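PDB 4QB6: Xyn30D from Paenibacillus barcinonensis, which probably hydrolyses glucuronoxylan as a family 30 xylanase and, through the calcium-binding carbohydrate-binding module (CBM35) modelled here, binds glucuronic acid-bearing xylan fragments. Local coordinates for residues N90-Y95 with N158-A163; I106-T111 with V135-G140; T55-Y60 with G123-W128. All blocks are in the same frame, centred on the assembly; numbering follows the deposited sequence. Where two conformers were deposited one is given.

Contact 1. Residues N90-Y95 with N158-A163; sequences NVKFRY and NITVTA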
ATOM      1  N   ASN A  90     -12.341   4.002  -1.577  1.00  9.38           N
ATOM      2  CA  ASN A  90     -11.326   4.685  -0.772  1.00 10.52           C
ATOM      3  C   ASN A  90     -10.325   3.659  -0.310  1.00 10.37           C
ATOM      4  O   ASN A  90     -10.698   2.699   0.373  1.00 11.00           O
ATOM      5  CB  ASN A  90     -11.962   5.351   0.442  1.00 12.55           C
ATOM      6  CG  ASN A  90     -12.890   6.469   0.076  1.00 15.39           C
ATOM      7  OD1 ASN A  90     -12.742   7.100  -0.939  1.00 17.25           O
ATOM      8  ND2 ASN A  90     -13.891   6.712   0.920  1.00 20.59           N
ATOM      9  N   VAL A  91      -9.079   3.762  -0.742  1.00  9.19           N
ATOM     10  CA  VAL A  91      -8.013   2.877  -0.313  1.00  8.87           C
ATOM     11  C   VAL A  91      -7.104   3.679   0.589  1.00  8.61           C
ATOM     12  O   VAL A  91      -6.485   4.656   0.135  1.00  8.83           O
ATOM     13  CB  VAL A  91      -7.241   2.261  -1.497  1.00  9.30           C
ATOM     14  CG1 VAL A  91      -6.127   1.377  -0.993  1.00 10.10           C
ATOM     15  CG2 VAL A  91      -8.190   1.485  -2.410  1.00  9.92           C
ATOM     16  N   LYS A  92      -7.063   3.317   1.850  1.00  8.57           N
ATOM     17  CA  LYS A  92      -6.334   4.041   2.874  1.00  8.89           C
ATOM     18  C   LYS A  92      -5.120   3.260   3.286  1.00  8.24           C
ATOM     19  O   LYS A  92      -5.230   2.172   3.852  1.00  8.96           O
ATOM     20  CB  LYS A  92      -7.255   4.328   4.056  1.00 10.78           C
ATOM     21  CG  LYS A  92      -6.566   5.069   5.201  1.00 12.45           C
ATOM     22  CD  LYS A  92      -7.547   5.465   6.296  1.00 16.07           C
ATOM     23  CE  LYS A  92      -8.193   4.290   6.967  1.00 18.37           C
ATOM     24  NZ  LYS A  92      -9.168   4.775   7.993  1.00 22.49           N
ATOM     25  N   PHE A  93      -3.943   3.778   2.984  1.00  7.67           N
ATOM     26  CA  PHE A  93      -2.669   3.176   3.321  1.00  7.58           C
ATOM     27  C   PHE A  93      -2.230   3.642   4.681  1.00  7.59           C
ATOM     28  O   PHE A  93      -2.266   4.856   4.936  1.00  9.30           O
ATOM     29  CB  PHE A  93      -1.586   3.627   2.320  1.00  8.09           C
ATOM     30  CG  PHE A  93      -1.862   3.247   0.896  1.00  8.50           C
ATOM     31  CD1 PHE A  93      -2.596   4.078   0.065  1.00  9.37           C
ATOM     32  CD2 PHE A  93      -1.402   2.047   0.378  1.00  8.65           C
ATOM     33  CE1 PHE A  93      -2.829   3.721  -1.238  1.00 10.37           C
ATOM     34  CE2 PHE A  93      -1.672   1.697  -0.927  1.00  9.22           C
ATOM     35  CZ  PHE A  93      -2.393   2.538  -1.726  1.00  9.86           C
ATOM     36  N   ARG A  94      -1.812   2.749   5.554  1.00  6.87           N
ATOM     37  CA  ARG A  94      -1.169   3.101   6.825  1.00  6.84           C
ATOM     38  C   ARG A  94       0.303   2.826   6.631  1.00  6.41           C
ATOM     39  O   ARG A  94       0.694   1.691   6.298  1.00  6.96           O
ATOM     40  CB  ARG A  94      -1.734   2.312   7.992  1.00  7.40           C
ATOM     41  CG  ARG A  94      -1.186   2.779   9.348  1.00  8.01           C
ATOM     42  CD  ARG A  94      -1.983   2.177  10.491  1.00  8.80           C
ATOM     43  NE  ARG A  94      -1.639   2.748  11.812  1.00  9.49           N
ATOM     44  CZ  ARG A  94      -0.801   2.207  12.661  1.00  9.31           C
ATOM     45  NH1 ARG A  94      -0.129   1.126  12.358  1.00 10.20           N
ATOM     46  NH2 ARG A  94      -0.584   2.771  13.852  1.00  9.91           N
ATOM     47  N   TYR A  95       1.136   3.850   6.816  1.00  6.32           N
ATOM     48  CA  TYR A  95       2.547   3.800   6.421  1.00  6.40           C
ATOM     49  C   TYR A  95       3.398   4.689   7.276  1.00  6.46           C
ATOM     50  O   TYR A  95       2.875   5.596   7.935  1.00  6.90           O
ATOM     51  CB  TYR A  95       2.697   4.213   4.930  1.00  6.81           C
ATOM     52  CG  TYR A  95       2.538   5.697   4.693  1.00  7.34           C
ATOM     53  CD1 TYR A  95       1.286   6.292   4.563  1.00  8.01           C
ATOM     54  CD2 TYR A  95       3.647   6.526   4.617  1.00  7.48           C
ATOM     55  CE1 TYR A  95       1.160   7.653   4.375  1.00  8.72           C
ATOM     56  CE2 TYR A  95       3.520   7.880   4.420  1.00  8.26           C
ATOM     57  CZ  TYR A  95       2.282   8.437   4.324  1.00  8.46           C
ATOM     58  OH  TYR A  95       2.134   9.812   4.112  1.00 10.43           O
ATOM     59  N   ASN A 158      -0.471  -1.611   6.169  1.00  7.27           N
ATOM     60  CA  ASN A 158      -1.753  -2.216   5.772  1.00  8.03           C
ATOM     61  C   ASN A 158      -2.454  -1.277   4.829  1.00  8.35           C
ATOM     62  O   ASN A 158      -2.016  -0.114   4.662  1.00  7.91           O
ATOM     63  CB  ASN A 158      -2.630  -2.584   7.015  1.00  8.93           C
ATOM     64  CG  ASN A 158      -3.178  -1.394   7.757  1.00  9.46           C
ATOM     65  OD1 ASN A 158      -3.187  -1.364   9.012  1.00 13.78           O
ATOM     66  ND2 ASN A 158      -3.689  -0.487   7.064  1.00  9.40           N
ATOM     67  N   ILE A 159      -3.505  -1.764   4.194  1.00  8.13           N
ATOM     68  CA  ILE A 159      -4.480  -0.924   3.516  1.00  8.99           C
ATOM     69  C   ILE A 159      -5.862  -1.212   4.042  1.00  8.78           C
ATOM     70  O   ILE A 159      -6.157  -2.328   4.541  1.00  9.27           O
ATOM     71  CB  ILE A 159      -4.496  -1.104   1.993  1.00  9.51           C
ATOM     72  CG1 ILE A 159      -4.769  -2.562   1.604  1.00 10.21           C
ATOM     73  CG2 ILE A 159      -3.208  -0.578   1.425  1.00 10.07           C
ATOM     74  CD1 ILE A 159      -4.958  -2.783   0.129  1.00 11.16           C
ATOM     75  N   THR A 160      -6.718  -0.211   3.995  1.00  8.59           N
ATOM     76  CA  THR A 160      -8.156  -0.393   4.289  1.00  9.56           C
ATOM     77  C   THR A 160      -8.908   0.030   3.072  1.00  9.79           C
ATOM     78  O   THR A 160      -8.655   1.118   2.527  1.00 11.20           O
ATOM     79  CB  THR A 160      -8.584   0.390   5.513  1.00 10.57           C
ATOM     80  OG1 THR A 160      -7.788  -0.006   6.630  1.00 12.32           O
ATOM     81  CG2 THR A 160     -10.058   0.166   5.839  1.00 11.35           C
ATOM     82  N   VAL A 161      -9.851  -0.775   2.621  1.00  9.56           N
ATOM     83  CA  VAL A 161     -10.632  -0.508   1.408  1.00  9.84           C
ATOM     84  C   VAL A 161     -12.072  -0.332   1.835  1.00 10.67           C
ATOM     85  O   VAL A 161     -12.631  -1.192   2.536  1.00 10.87           O
ATOM     86  CB  VAL A 161     -10.523  -1.685   0.427  1.00 10.02           C
ATOM     87  CG1 VAL A 161     -11.311  -1.411  -0.839  1.00 11.05           C
ATOM     88  CG2 VAL A 161      -9.052  -1.959   0.111  1.00 10.30           C
ATOM     89  N   THR A 162     -12.685   0.737   1.371  0.50 10.35           N
ATOM     90  CA  THR A 162     -14.044   1.117   1.750  0.50 11.03           C
ATOM     91  C   THR A 162     -14.734   1.585   0.473  0.50 11.35           C
ATOM     92  O   THR A 162     -14.120   2.172  -0.416  0.50 10.34           O
ATOM     93  CB  THR A 162     -13.976   2.227   2.829  0.50 11.34           C
ATOM     94  OG1 THR A 162     -13.222   1.738   3.966  0.50 10.96           O
ATOM     95  CG2 THR A 162     -15.355   2.688   3.267  0.50 12.00           C
ATOM     96  N   ALA A 163     -16.021   1.314   0.327  1.00 12.08           N
ATOM     97  CA  ALA A 163     -16.755   1.857  -0.780  1.00 13.40           C
ATOM     98  C   ALA A 163     -16.933   3.337  -0.562  1.00 15.91           C
ATOM     99  O   ALA A 163     -17.238   3.755   0.549  1.00 16.70           O
ATOM    100  CB  ALA A 163     -18.114   1.189  -0.879  1.00 14.56           C
TER
HETATM  101  O   HOH W   1      -5.398   1.472   6.613  1.00 13.01           O

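Contact 2. Residues I106-T111 with V135-G140; sequences IYVNGT and VAMNSG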
ATOM      1  N   ILE A 106       0.558   2.742  -8.920  1.00  8.11           N
ATOM      2  CA  ILE A 106      -0.533   1.935  -8.366  1.00  8.81           C
ATOM      3  C   ILE A 106      -1.299   1.289  -9.501  1.00  8.23           C
ATOM      4  O   ILE A 106      -1.750   1.977 -10.432  1.00  8.72           O
ATOM      5  CB  ILE A 106      -1.444   2.779  -7.449  1.00 10.63           C
ATOM      6  CG1 ILE A 106      -0.533   3.490  -6.410  1.00 14.03           C
ATOM      7  CG2 ILE A 106      -2.552   1.925  -6.852  1.00 10.98           C
ATOM      8  CD1 ILE A 106      -1.144   3.988  -5.141  1.00 16.49           C
ATOM      9  N   TYR A 107      -1.417  -0.031  -9.439  1.00  8.46           N
ATOM     10  CA  TYR A 107      -2.092  -0.872 -10.420  1.00  8.61           C
ATOM     11  C   TYR A 107      -3.294  -1.492  -9.762  1.00  9.11           C
ATOM     12  O   TYR A 107      -3.240  -1.874  -8.602  1.00 10.07           O
ATOM     13  CB  TYR A 107      -1.164  -1.999 -10.892  1.00  9.24           C
ATOM     14  CG  TYR A 107       0.089  -1.590 -11.641  1.00 10.56           C
ATOM     15  CD1 TYR A 107       1.176  -1.014 -10.977  1.00 11.06           C
ATOM     16  CD2 TYR A 107       0.203  -1.812 -13.004  1.00 11.44           C
ATOM     17  CE1 TYR A 107       2.332  -0.652 -11.663  1.00 12.23           C
ATOM     18  CE2 TYR A 107       1.354  -1.446 -13.684  1.00 12.54           C
ATOM     19  CZ  TYR A 107       2.392  -0.865 -12.988  1.00 12.62           C
ATOM     20  OH  TYR A 107       3.567  -0.512 -13.653  1.00 15.50           O
ATOM     21  N   VAL A 108      -4.396  -1.534 -10.501  1.00  8.91           N
ATOM     22  CA  VAL A 108      -5.588  -2.235 -10.077  1.00  9.55           C
ATOM     23  C   VAL A 108      -5.947  -3.248 -11.160  1.00  9.55           C
ATOM     24  O   VAL A 108      -6.042  -2.909 -12.352  1.00 10.60           O
ATOM     25  CB  VAL A 108      -6.767  -1.287  -9.804  1.00  9.83           C
ATOM     26  CG1 VAL A 108      -8.075  -2.059  -9.624  1.00 10.30           C
ATOM     27  CG2 VAL A 108      -6.461  -0.400  -8.602  1.00 10.39           C
ATOM     28  N   ASN A 109      -6.058  -4.516 -10.767  1.00  9.96           N
ATOM     29  CA  ASN A 109      -6.366  -5.602 -11.717  1.00 11.01           C
ATOM     30  C   ASN A 109      -5.421  -5.605 -12.907  1.00 12.04           C
ATOM     31  O   ASN A 109      -5.831  -5.843 -14.071  1.00 13.72           O
ATOM     32  CB  ASN A 109      -7.847  -5.558 -12.152  1.00 11.57           C
ATOM     33  CG  ASN A 109      -8.796  -5.729 -10.984  1.00 11.91           C
ATOM     34  OD1 ASN A 109      -9.810  -4.994 -10.799  1.00 14.31           O
ATOM     35  ND2 ASN A 109      -8.474  -6.653 -10.165  1.00 11.19           N
ATOM     36  N   GLY A 110      -4.142  -5.340 -12.648  1.00 12.53           N
ATOM     37  CA  GLY A 110      -3.108  -5.422 -13.663  1.00 13.54           C
ATOM     38  C   GLY A 110      -2.896  -4.203 -14.511  1.00 14.38           C
ATOM     39  O   GLY A 110      -1.996  -4.211 -15.365  1.00 17.31           O
ATOM     40  N   THR A 111      -3.681  -3.153 -14.324  1.00 12.69           N
ATOM     41  CA  THR A 111      -3.584  -1.944 -15.142  1.00 13.41           C
ATOM     42  C   THR A 111      -3.099  -0.804 -14.260  1.00 11.70           C
ATOM     43  O   THR A 111      -3.642  -0.601 -13.163  1.00 10.52           O
ATOM     44  CB  THR A 111      -4.957  -1.562 -15.734  1.00 15.20           C
ATOM     45  OG1 THR A 111      -5.421  -2.615 -16.595  1.00 18.48           O
ATOM     46  CG2 THR A 111      -4.869  -0.259 -16.535  1.00 15.94           C
ATOM     47  N   VAL A 135      -9.959   5.120  -6.114  1.00  8.99           N
ATOM     48  CA  VAL A 135      -9.707   4.355  -7.328  1.00 10.06           C
ATOM     49  C   VAL A 135     -10.921   3.490  -7.653  1.00  9.46           C
ATOM     50  O   VAL A 135     -11.621   3.033  -6.740  1.00 10.77           O
ATOM     51  CB  VAL A 135      -8.438   3.481  -7.226  1.00 10.98           C
ATOM     52  CG1 VAL A 135      -7.176   4.333  -7.205  1.00 12.19           C
ATOM     53  CG2 VAL A 135      -8.496   2.541  -6.027  1.00 11.94           C
ATOM     54  N   ALA A 136     -11.098   3.186  -8.927  1.00  9.90           N
ATOM     55  CA  ALA A 136     -12.176   2.315  -9.367  1.00 10.27           C
ATOM     56  C   ALA A 136     -11.783   0.880  -9.132  1.00 10.73           C
ATOM     57  O   ALA A 136     -10.670   0.470  -9.428  1.00 11.14           O
ATOM     58  CB  ALA A 136     -12.435   2.534 -10.844  1.00 10.75           C
ATOM     59  N   MET A 137     -12.687   0.098  -8.580  1.00 10.51           N
ATOM     60  CA  MET A 137     -12.494  -1.330  -8.485  1.00 10.58           C
ATOM     61  C   MET A 137     -13.794  -2.041  -8.833  1.00 10.72           C
ATOM     62  O   MET A 137     -14.855  -1.440  -8.880  1.00 12.18           O
ATOM     63  CB  MET A 137     -12.032  -1.771  -7.107  1.00 10.68           C
ATOM     64  CG  MET A 137     -10.807  -1.045  -6.583  1.00 11.40           C
ATOM     65  SD  MET A 137     -10.176  -1.715  -5.042  1.00 13.52           S
ATOM     66  CE  MET A 137      -9.130  -2.978  -5.717  1.00 14.26           C
ATOM     67  N   ASN A 138     -13.686  -3.324  -9.099  1.00 11.09           N
ATOM     68  CA  ASN A 138     -14.847  -4.176  -9.411  1.00 11.54           C
ATOM     69  C   ASN A 138     -15.344  -4.862  -8.191  1.00 11.49           C
ATOM     70  O   ASN A 138     -14.655  -5.027  -7.200  1.00 10.96           O
ATOM     71  CB  ASN A 138     -14.434  -5.239 -10.409  1.00 12.47           C
ATOM     72  CG  ASN A 138     -14.061  -4.647 -11.738  1.00 14.51           C
ATOM     73  OD1 ASN A 138     -14.534  -3.576 -12.087  1.00 16.83           O
ATOM     74  ND2 ASN A 138     -13.169  -5.297 -12.445  1.00 17.39           N
ATOM     75  N   SER A 139     -16.598  -5.305  -8.267  1.00 11.82           N
ATOM     76  CA  SER A 139     -17.118  -6.254  -7.312  1.00 11.76           C
ATOM     77  C   SER A 139     -16.332  -7.565  -7.387  1.00 10.53           C
ATOM     78  O   SER A 139     -15.660  -7.834  -8.378  1.00 11.27           O
ATOM     79  CB  SER A 139     -18.575  -6.534  -7.585  1.00 11.97           C
ATOM     80  OG  SER A 139     -18.720  -7.229  -8.781  1.00 13.44           O
ATOM     81  N   GLY A 140     -16.385  -8.328  -6.318  1.00 10.90           N
ATOM     82  CA  GLY A 140     -15.685  -9.604  -6.271  1.00 10.27           C
ATOM     83  C   GLY A 140     -14.219  -9.425  -5.959  1.00  9.82           C
ATOM     84  O   GLY A 140     -13.839  -8.393  -5.360  1.00 10.92           O
TER

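Contact 3. Residues T55-Y60 with G123-W128; sequences TLYPGY and GSWSTW. With GCU (alpha-D-glucopyranuronic acid), chain B.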
ATOM      1  N   THR A  55       9.822  -5.919  11.483  1.00 12.07           N
ATOM      2  CA  THR A  55       9.159  -5.610  12.748  1.00 13.15           C
ATOM      3  C   THR A  55       9.999  -4.647  13.582  1.00 13.55           C
ATOM      4  O   THR A  55       9.723  -4.456  14.769  1.00 15.28           O
ATOM      5  CB  THR A  55       8.908  -6.880  13.562  1.00 14.35           C
ATOM      6  OG1 THR A  55      10.168  -7.521  13.819  1.00 16.23           O
ATOM      7  CG2 THR A  55       7.959  -7.834  12.848  1.00 15.76           C
ATOM      8  N   LEU A  56      10.977  -3.989  12.986  1.00 12.70           N
ATOM      9  CA  LEU A  56      11.943  -3.176  13.740  1.00 14.09           C
ATOM     10  C   LEU A  56      11.261  -2.012  14.440  1.00 13.34           C
ATOM     11  O   LEU A  56      11.539  -1.724  15.615  1.00 15.41           O
ATOM     12  CB  LEU A  56      13.022  -2.662  12.782  1.00 16.05           C
ATOM     13  CG  LEU A  56      14.083  -1.725  13.350  1.00 18.66           C
ATOM     14  CD1 LEU A  56      14.846  -2.428  14.467  1.00 20.56           C
ATOM     15  CD2 LEU A  56      15.009  -1.274  12.231  1.00 19.90           C
ATOM     16  N   TYR A  57      10.424  -1.272  13.729  1.00 10.88           N
ATOM     17  CA  TYR A  57       9.764  -0.068  14.280  1.00 10.84           C
ATOM     18  C   TYR A  57       8.406  -0.454  14.815  1.00 10.17           C
ATOM     19  O   TYR A  57       7.619  -1.119  14.140  1.00 11.38           O
ATOM     20  CB  TYR A  57       9.637   1.018  13.218  1.00 11.09           C
ATOM     21  CG  TYR A  57      10.975   1.486  12.779  1.00 12.12           C
ATOM     22  CD1 TYR A  57      11.788   2.208  13.638  1.00 13.36           C
ATOM     23  CD2 TYR A  57      11.483   1.129  11.539  1.00 13.09           C
ATOM     24  CE1 TYR A  57      13.068   2.607  13.248  1.00 14.98           C
ATOM     25  CE2 TYR A  57      12.741   1.520  11.156  1.00 13.99           C
ATOM     26  CZ  TYR A  57      13.525   2.226  12.016  1.00 14.49           C
ATOM     27  OH  TYR A  57      14.790   2.619  11.585  1.00 18.66           O
ATOM     28  N   PRO A  58       8.098  -0.059  16.051  1.00  9.53           N
ATOM     29  CA  PRO A  58       6.858  -0.440  16.689  1.00  9.55           C
ATOM     30  C   PRO A  58       5.654   0.339  16.144  1.00  9.18           C
ATOM     31  O   PRO A  58       5.805   1.391  15.545  1.00  9.26           O
ATOM     32  CB  PRO A  58       7.126  -0.105  18.157  1.00  9.85           C
ATOM     33  CG  PRO A  58       8.059   1.011  18.095  1.00 10.12           C
ATOM     34  CD  PRO A  58       8.971   0.712  16.945  1.00  9.60           C
ATOM     35  N   GLY A  59       4.473  -0.222  16.369  1.00  9.22           N
ATOM     36  CA  GLY A  59       3.233   0.456  16.092  1.00  9.33           C
ATOM     37  C   GLY A  59       2.435  -0.053  14.920  1.00  9.76           C
ATOM     38  O   GLY A  59       1.351   0.441  14.659  1.00 10.49           O
ATOM     39  N   TYR A  60       2.997  -1.036  14.206  1.00  9.54           N
ATOM     40  CA  TYR A  60       2.311  -1.695  13.102  1.00  9.73           C
ATOM     41  C   TYR A  60       1.153  -2.540  13.599  1.00 10.56           C
ATOM     42  O   TYR A  60       1.118  -2.989  14.750  1.00 12.04           O
ATOM     43  CB  TYR A  60       3.307  -2.563  12.308  1.00  9.66           C
ATOM     44  CG  TYR A  60       4.056  -3.548  13.178  1.00  9.90           C
ATOM     45  CD1 TYR A  60       3.470  -4.749  13.548  1.00 10.76           C
ATOM     46  CD2 TYR A  60       5.323  -3.266  13.673  1.00 10.36           C
ATOM     47  CE1 TYR A  60       4.123  -5.660  14.370  1.00 11.70           C
ATOM     48  CE2 TYR A  60       5.985  -4.167  14.516  1.00 11.24           C
ATOM     49  CZ  TYR A  60       5.376  -5.356  14.827  1.00 12.14           C
ATOM     50  OH  TYR A  60       6.025  -6.264  15.668  1.00 15.01           O
ATOM     51  N   GLY A 123       7.497  11.809   9.501  1.00  9.94           N
ATOM     52  CA  GLY A 123       8.407  12.405  10.500  1.00 10.34           C
ATOM     53  C   GLY A 123       9.289  11.439  11.248  1.00 10.74           C
ATOM     54  O   GLY A 123      10.327  11.812  11.820  1.00 13.31           O
ATOM     55  N   SER A 124       8.862  10.172  11.257  0.50  9.30           N
ATOM     56  CA  SER A 124       9.526   9.117  12.011  0.50  8.29           C
ATOM     57  C   SER A 124       9.191   7.758  11.413  0.50  8.21           C
ATOM     58  O   SER A 124       8.074   7.548  10.952  0.50  8.13           O
ATOM     59  CB  SER A 124       9.088   9.122  13.480  0.50  7.54           C
ATOM     60  OG  SER A 124       9.633   7.984  14.123  0.50  6.97           O
ATOM     61  N   TRP A 125      10.122   6.810  11.496  1.00  8.61           N
ATOM     62  CA  TRP A 125       9.797   5.466  11.085  1.00  8.29           C
ATOM     63  C   TRP A 125       8.819   4.777  12.032  1.00  8.53           C
ATOM     64  O   TRP A 125       8.282   3.731  11.710  1.00  8.43           O
ATOM     65  CB  TRP A 125      11.029   4.585  10.885  1.00  8.87           C
ATOM     66  CG  TRP A 125      11.930   5.039   9.795  1.00  9.33           C
ATOM     67  CD1 TRP A 125      13.209   5.468   9.927  1.00 10.56           C
ATOM     68  CD2 TRP A 125      11.625   5.061   8.388  1.00  9.39           C
ATOM     69  NE1 TRP A 125      13.709   5.789   8.675  1.00 10.81           N
ATOM     70  CE2 TRP A 125      12.761   5.543   7.726  1.00 10.26           C
ATOM     71  CE3 TRP A 125      10.494   4.746   7.632  1.00  9.17           C
ATOM     72  CZ2 TRP A 125      12.796   5.721   6.346  1.00 10.36           C
ATOM     73  CZ3 TRP A 125      10.552   4.891   6.271  1.00  9.24           C
ATOM     74  CH2 TRP A 125      11.693   5.404   5.648  1.00 10.12           C
ATOM     75  N   SER A 126       8.558   5.392  13.201  1.00  8.53           N
ATOM     76  CA  SER A 126       7.493   4.877  14.078  1.00  8.57           C
ATOM     77  C   SER A 126       6.302   5.818  14.203  1.00  7.90           C
ATOM     78  O   SER A 126       5.462   5.642  15.077  1.00  8.21           O
ATOM     79  CB  SER A 126       8.023   4.406  15.434  1.00  8.81           C
ATOM     80  OG  SER A 126       8.397   5.476  16.276  1.00  9.68           O
ATOM     81  N   THR A 127       6.195   6.775  13.287  1.00  8.04           N
ATOM     82  CA  THR A 127       4.970   7.566  13.138  1.00  8.15           C
ATOM     83  C   THR A 127       4.223   6.980  11.949  1.00  8.22           C
ATOM     84  O   THR A 127       4.668   7.092  10.787  1.00  8.70           O
ATOM     85  CB  THR A 127       5.203   9.046  12.909  1.00  8.82           C
ATOM     86  OG1 THR A 127       5.884   9.553  14.066  1.00  9.87           O
ATOM     87  CG2 THR A 127       3.890   9.783  12.707  1.00  9.22           C
ATOM     88  N   TRP A 128       3.089   6.369  12.221  1.00  7.87           N
ATOM     89  CA  TRP A 128       2.268   5.728  11.208  1.00  8.57           C
ATOM     90  C   TRP A 128       1.177   6.674  10.797  1.00  9.53           C
ATOM     91  O   TRP A 128       0.273   6.974  11.588  1.00 12.42           O
ATOM     92  CB  TRP A 128       1.703   4.420  11.744  1.00  8.47           C
ATOM     93  CG  TRP A 128       2.779   3.453  12.096  1.00  8.37           C
ATOM     94  CD1 TRP A 128       3.348   3.287  13.318  1.00  9.00           C
ATOM     95  CD2 TRP A 128       3.480   2.566  11.205  1.00  8.20           C
ATOM     96  NE1 TRP A 128       4.332   2.330  13.246  1.00  9.01           N
ATOM     97  CE2 TRP A 128       4.425   1.858  11.963  1.00  8.58           C
ATOM     98  CE3 TRP A 128       3.367   2.275   9.837  1.00  8.06           C
ATOM     99  CZ2 TRP A 128       5.278   0.924  11.400  1.00  8.53           C
ATOM    100  CZ3 TRP A 128       4.228   1.366   9.287  1.00  8.47           C
ATOM    101  CH2 TRP A 128       5.133   0.678  10.067  1.00  8.59           C
TER
HETATM  102  C1  GCU B   2      15.975   2.633   7.248  1.00 17.30           C
HETATM  103  C2  GCU B   2      14.835   1.978   7.985  1.00 16.50           C
HETATM  104  C3  GCU B   2      13.961   1.159   7.061  1.00 16.47           C
HETATM  105  C4  GCU B   2      13.528   2.050   5.822  1.00 13.77           C
HETATM  106  C5  GCU B   2      14.783   2.570   5.148  1.00 14.37           C
HETATM  107  C6  GCU B   2      14.502   3.416   3.976  1.00 13.87           C
HETATM  108  O2  GCU B   2      15.343   1.218   9.111  1.00 18.07           O
HETATM  109  O3  GCU B   2      12.779   0.649   7.668  1.00 15.22           O
HETATM  110  O4  GCU B   2      12.846   1.198   4.876  1.00 10.35           O
HETATM  111  O5  GCU B   2      15.444   3.341   6.130  1.00 16.25           O
HETATM  112  O6A GCU B   2      13.815   2.951   3.056  1.00 10.58           O
HETATM  113  O6B GCU B   2      14.947   4.556   3.924  1.00 16.45           O

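Contact 1. Residues N90-Y95 with N158-A163
N90 and T162 face each other as an antiparallel hydrogen-bonded pair, N90 N bonding to T162 O at 2.8 Å and T162 N to N90 O at 3.0 Å. N90 CB stands beside T162 CB at 4.4 Å, and with CG anti to the carbonyl carbon (chi1 -66°) OD1 makes a weak hydrogen bond to S164 OG. The next such pair repeats the pattern, K92 N giving a nearly straight bond (173°) to T160 O and T160 N returning one to K92 O. R94 N then bonds to N158 O at 3.0 Å. The side chains of N90, K92, R94, N158, T160 and T162 share one face, where polar groups suit a surface that solvent partly reaches, N158 alone being buried. Its CG sits between the backbone N and the carbonyl carbon (chi1 70°), which brings ND2 alongside the aliphatic CB of R94 at 3.5 Å. A water beside this amide gives K92 O a second bond, at 2.9 Å, accepts a weak one from N158 ND2 and meets T160 OG1 at 2.8 Å; T160 OG1 is also hydrogen-bonded to T39 OG1. With an alanine in place of N158 the amide is gone, and the water, without its weak bond from ND2, would probably be held less firmly, with a gap left beside R94 CB. On the other face, apolar V91, F93, I159 and V161 suit a buried interior; CG2 of I159 lies obliquely against the F93 ring, 3.4 Å from CD2. The guanidinium of R94 leads off to a salt bridge with D157, a calcium ligand. The two strands are the central pair of a four-stranded antiparallel sheet, with 128-137 beyond 90-95 and 38-41 beyond 158-163, while the apolar face reaches W78 and I81 of strand 72-83.

Contact 2. Residues I106-T111 with V135-G140
V108 is the first residue of 106-111 to touch 135-140, and it meets three consecutive residues there. Its CG1, anti to the backbone N (chi1 169°), reaches the carbonyl oxygen of A136 at 3.6 Å and the CE methyl of M137 at 4.1 Å. CG2 turns instead to V135 CG2, 4.4 Å away. A branched valine suits the place because its two methyls diverge, one toward A136 and M137 and the other toward V135, while the M137 chain, bent at chi3 (87°), crosses the valine at about a right angle. N109 follows, its amide only 15° from parallel to that of N138. With OD1 to N138 ND2 at 3.8 Å no hydrogen bond forms; N109 OD1 is held by N142 ND2 instead. N109 and G110 occupy the middle of a type I' turn from V108 to T111. Both have positive phi, which asparagine tolerates, and at G110 a CB would press on the N109 carbonyl. No backbone bonds join the segments: strand 106-108 belongs to the five-stranded sheet and 135-137 is at the edge of the four-stranded one, so this is the face-to-face apolar packing of a beta-sandwich, the fold of such modules.

Contact 3. Residues T55-Y60 with G123-W128
Two loops form part of the glycan pocket here, each lending an aromatic residue, Y57 and W125, to the bound glucuronic acid. The Y57 hydroxyl and the sugar O2 are hydrogen-bonded at 2.9 Å, either being able to donate, and O2 lies at the edge of the ring, in its plane. The ring itself is sandwiched: CB of W125 stands almost on the ring normal, 3.4 Å from the Y57 centroid, a CH-pi contact, while L56 CG covers the opposite face. Farther out, the five-membered ring of W125 makes an offset stack with Y57, the planes 28° apart. W125 lays one face of its indole against the sugar, with C4 above it, and its CZ2 comes within 3.4 Å of O6B. Just after the turn from S124 to T127, where S124 OG accepts from S126 N in an ST turn, W128 ties the loops together. Its NE1 gives a nearly straight bond (175°) to P58 O at 2.9 Å, the oxygen lying in the indole plane. One face of the W128 indole is covered by the backbone of G59 and Y60, and W125 O lies over the other, toward the rim. G59 suits its place because a CB would collide with W128 NE1 and also press on the P58 carbonyl. The broad indole of W125 thus serves the sugar ring while a phenolic oxygen reads one of its hydroxyls. Further hydrogen bonds from N155 ND2 and R102 NH1 probably contribute to recognition of the acid sugar, and pinning Y57 between L56 and W125 probably keeps its hydroxyl in position.

In the fold
Contacts 1 and 2, both partly buried, build the sandwich body, and contact 3 lies on the surface at the end where the glucuronic acid is bound here. In contact 1, neighbouring strands of one sheet are joined by backbone bonds, whereas contact 2 bridges the two sheets through apolar side chains. They share the four-stranded sheet, in which strands 87-96 and 128-137 are neighbours; V91 meets V135 and F93 touches I106, so the apolar face of contact 1 runs on into contact 2. Contact 3 joins irregular loops by aromatic stacking and one indole bond. R94 links it to contact 1, its NH1 2.8 Å from G59 O, a probable hydrogen bond. Contacts 2 and 3 lie on opposite sides of the chain's centre.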